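Local atomic coordinates of transaminase (PDB entry 5G0A), a protein that probably transfers amino groups between amines and carbonyl compounds with S selectivity, using pyridoxal-5'-phosphate as cofactor. Residues N68-A73 against M348-F353. Residues are numbered along the deposited sequence; the frame is centred on the assembly and turned at random.
Sequences NQKVNA and MMEENF. Unlike the reference sequence in segment 68-73: Q69 (reference Pro).
K70 grips E350 and E351 directly, and N68, where the walk starts, reaches E351 through one water: its ND2 gives a hydrogen bond of 2.9 Å to the water oxygen, which in turn donates to OE2 of E351. The other arm of that amide caps helix 69-78, OD1 of N68 accepting from N of V71 at 2.8 Å in the carbonyl plane, which probably fixes the amide with ND2 on the side of the water. Next comes K70. With CG beside its backbone N (chi1 -66°) and the chain stretched beyond, NZ meets two carboxylate oxygens on one flank of the lysine's end, where helix 335-350 finishes. OE2 of E351 takes NZ of K70 at 2.6 Å, nearly along its own C-O axis. OE2 of E350 takes NZ of K70 at 2.8 Å on the anti side. That approach is 31° out of the carboxylate plane. Further along, ND2 of N72 donates to the backbone oxygens of L79 and Y82 of the second subunit. With E351 cut back to an alanine, the water would probably lose its acceptor there and K70, left with one carboxylate, would probably swing more freely. This is a surface salt-bridge network joining a helix start to a helix end: one ammonium shared by two acids, which probably eases the repulsion between them.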
ATOM      1  N   ASN B  68     -38.010 -22.351   9.353  1.00 28.11           N
ATOM      2  CA  ASN B  68     -38.542 -22.604  10.675  1.00 28.66           C
ATOM      3  C   ASN B  68     -39.778 -21.738  10.890  1.00 27.99           C
ATOM      4  O   ASN B  68     -39.741 -20.515  10.745  1.00 26.28           O
ATOM      5  CB  ASN B  68     -37.483 -22.305  11.734  1.00 27.68           C
ATOM      6  CG  ASN B  68     -38.028 -22.427  13.141  1.00 28.87           C
ATOM      7  OD1 ASN B  68     -38.626 -21.490  13.662  1.00 29.31           O
ATOM      8  ND2 ASN B  68     -37.788 -23.562  13.779  1.00 29.76           N
ATOM      9  N   GLN B  69     -40.884 -22.393  11.249  1.00 30.61           N
ATOM     10  CA  GLN B  69     -42.160 -21.699  11.387  1.00 31.72           C
ATOM     11  C   GLN B  69     -42.174 -20.644  12.470  1.00 29.01           C
ATOM     12  O   GLN B  69     -42.790 -19.590  12.286  1.00 31.19           O
ATOM     13  CB  GLN B  69     -43.288 -22.719  11.595  1.00 32.12           C
ATOM     14  CG  GLN B  69     -43.410 -23.632  10.384  1.00 37.98           C
ATOM     15  CD  GLN B  69     -43.583 -22.851   9.090  1.00 42.63           C
ATOM     16  OE1 GLN B  69     -42.725 -22.893   8.199  1.00 41.26           O
ATOM     17  NE2 GLN B  69     -44.677 -22.091   9.000  1.00 43.50           N
ATOM     18  N   LYS B  70     -41.498 -20.902  13.591  1.00 29.24           N
ATOM     19  CA  LYS B  70     -41.483 -19.934  14.670  1.00 29.86           C
ATOM     20  C   LYS B  70     -40.709 -18.654  14.279  1.00 29.07           C
ATOM     21  O   LYS B  70     -41.123 -17.536  14.616  1.00 27.13           O
ATOM     22  CB  LYS B  70     -40.906 -20.552  15.949  1.00 32.74           C
ATOM     23  CG  LYS B  70     -41.744 -21.670  16.552  1.00 38.25           C
ATOM     24  CD  LYS B  70     -41.093 -22.188  17.826  1.00 39.03           C
ATOM     25  CE  LYS B  70     -42.004 -23.133  18.597  1.00 47.17           C
ATOM     26  NZ  LYS B  70     -41.166 -24.041  19.434  1.00 49.40           N
ATOM     27  N   VAL B  71     -39.569 -18.837  13.610  1.00 27.58           N
ATOM     28  CA  VAL B  71     -38.797 -17.685  13.130  1.00 28.02           C
ATOM     29  C   VAL B  71     -39.582 -16.897  12.105  1.00 26.96           C
ATOM     30  O   VAL B  71     -39.701 -15.683  12.203  1.00 26.06           O
ATOM     31  CB  VAL B  71     -37.420 -18.091  12.565  1.00 27.62           C
ATOM     32  CG1 VAL B  71     -36.737 -16.902  11.894  1.00 29.15           C
ATOM     33  CG2 VAL B  71     -36.552 -18.604  13.708  1.00 28.36           C
ATOM     34  N   ASN B  72     -40.157 -17.596  11.143  1.00 26.12           N
ATOM     35  CA  ASN B  72     -40.903 -16.895  10.110  1.00 26.51           C
ATOM     36  C   ASN B  72     -42.137 -16.167  10.654  1.00 26.73           C
ATOM     37  O   ASN B  72     -42.431 -15.043  10.227  1.00 25.94           O
ATOM     38  CB  ASN B  72     -41.195 -17.835   8.936  1.00 27.31           C
ATOM     39  CG  ASN B  72     -39.961 -18.081   8.074  1.00 29.11           C
ATOM     40  OD1 ASN B  72     -38.829 -17.779   8.486  1.00 29.08           O
ATOM     41  ND2 ASN B  72     -40.170 -18.592   6.865  1.00 29.13           N
ATOM     42  N   ALA B  73     -42.837 -16.788  11.612  1.00 28.38           N
ATOM     43  CA  ALA B  73     -43.934 -16.088  12.306  1.00 29.88           C
ATOM     44  C   ALA B  73     -43.434 -14.827  13.014  1.00 30.56           C
ATOM     45  O   ALA B  73     -44.100 -13.776  12.982  1.00 29.92           O
ATOM     46  CB  ALA B  73     -44.653 -17.010  13.284  1.00 29.72           C
ATOM     47  N   MET B 348     -33.344 -21.624  19.230  1.00 28.33           N
ATOM     48  CA  MET B 348     -32.127 -22.358  19.520  1.00 29.94           C
ATOM     49  C   MET B 348     -31.991 -22.652  21.026  1.00 29.45           C
ATOM     50  O   MET B 348     -31.670 -23.767  21.405  1.00 34.25           O
ATOM     51  CB  MET B 348     -30.933 -21.554  18.996  1.00 30.17           C
ATOM     52  CG  MET B 348     -29.920 -22.393  18.267  1.00 32.98           C
ATOM     53  SD  MET B 348     -28.620 -21.351  17.594  1.00 32.54           S
ATOM     54  CE  MET B 348     -29.032 -21.386  15.837  1.00 28.17           C
ATOM     55  N   MET B 349     -32.251 -21.665  21.878  1.00 29.72           N
ATOM     56  CA  MET B 349     -32.154 -21.846  23.326  1.00 32.86           C
ATOM     57  C   MET B 349     -33.275 -22.738  23.880  1.00 33.89           C
ATOM     58  O   MET B 349     -33.018 -23.680  24.649  1.00 35.20           O
ATOM     59  CB  MET B 349     -32.165 -20.493  24.050  1.00 35.06           C
ATOM     60  CG  MET B 349     -30.889 -19.669  23.875  1.00 37.37           C
ATOM     61  SD  MET B 349     -30.910 -18.139  24.836  1.00 41.08           S
ATOM     62  CE  MET B 349     -32.274 -17.287  24.047  1.00 37.69           C
ATOM     63  N   GLU B 350     -34.509 -22.436  23.487  1.00 36.44           N
ATOM     64  CA  GLU B 350     -35.691 -23.106  24.051  1.00 37.31           C
ATOM     65  C   GLU B 350     -35.754 -24.589  23.678  1.00 37.35           C
ATOM     66  O   GLU B 350     -36.238 -25.415  24.473  1.00 34.73           O
ATOM     67  CB  GLU B 350     -36.976 -22.382  23.630  1.00 40.91           C
ATOM     68  CG  GLU B 350     -37.686 -22.994  22.433  1.00 46.45           C
ATOM     69  CD  GLU B 350     -38.673 -22.066  21.749  1.00 51.64           C
ATOM     70  OE1 GLU B 350     -38.921 -20.952  22.257  1.00 52.31           O
ATOM     71  OE2 GLU B 350     -39.196 -22.463  20.684  1.00 54.96           O
ATOM     72  N   GLU B 351     -35.276 -24.930  22.476  1.00 33.02           N
ATOM     73  CA  GLU B 351     -35.354 -26.300  21.975  1.00 32.80           C
ATOM     74  C   GLU B 351     -34.033 -27.033  22.090  1.00 31.82           C
ATOM     75  O   GLU B 351     -33.901 -28.169  21.624  1.00 31.28           O
ATOM     76  CB  GLU B 351     -35.884 -26.346  20.536  1.00 33.75           C
ATOM     77  CG  GLU B 351     -37.276 -25.728  20.405  1.00 38.96           C
ATOM     78  CD  GLU B 351     -37.930 -25.934  19.048  1.00 43.30           C
ATOM     79  OE1 GLU B 351     -37.421 -26.722  18.227  1.00 42.88           O
ATOM     80  OE2 GLU B 351     -38.977 -25.292  18.804  1.00 48.08           O
ATOM     81  N   ASN B 352     -33.055 -26.369  22.715  1.00 32.82           N
ATOM     82  CA  ASN B 352     -31.770 -26.989  23.019  1.00 32.53           C
ATOM     83  C   ASN B 352     -31.057 -27.499  21.750  1.00 31.47           C
ATOM     84  O   ASN B 352     -30.563 -28.623  21.691  1.00 29.19           O
ATOM     85  CB  ASN B 352     -31.968 -28.102  24.083  1.00 36.13           C
ATOM     86  CG  ASN B 352     -32.817 -27.633  25.271  1.00 41.35           C
ATOM     87  OD1 ASN B 352     -32.455 -26.696  25.991  1.00 44.54           O
ATOM     88  ND2 ASN B 352     -33.954 -28.279  25.468  1.00 44.34           N
ATOM     89  N   PHE B 353     -31.010 -26.663  20.707  1.00 29.54           N
ATOM     90  CA  PHE B 353     -30.342 -27.061  19.468  1.00 30.23           C
ATOM     91  C   PHE B 353     -28.842 -27.330  19.652  1.00 28.88           C
ATOM     92  O   PHE B 353     -28.266 -28.142  18.932  1.00 28.69           O
ATOM     93  CB  PHE B 353     -30.488 -25.968  18.401  1.00 32.47           C
ATOM     94  CG  PHE B 353     -31.766 -26.035  17.615  1.00 36.70           C
ATOM     95  CD1 PHE B 353     -33.000 -25.962  18.251  1.00 38.96           C
ATOM     96  CD2 PHE B 353     -31.732 -26.131  16.229  1.00 37.63           C
ATOM     97  CE1 PHE B 353     -34.184 -26.015  17.516  1.00 38.96           C
ATOM     98  CE2 PHE B 353     -32.907 -26.195  15.493  1.00 39.37           C
ATOM     99  CZ  PHE B 353     -34.136 -26.134  16.144  1.00 39.54           C
TER
HETATM  100  O   HOH W   1     -38.980 -24.780  16.150  1.00 38.53           O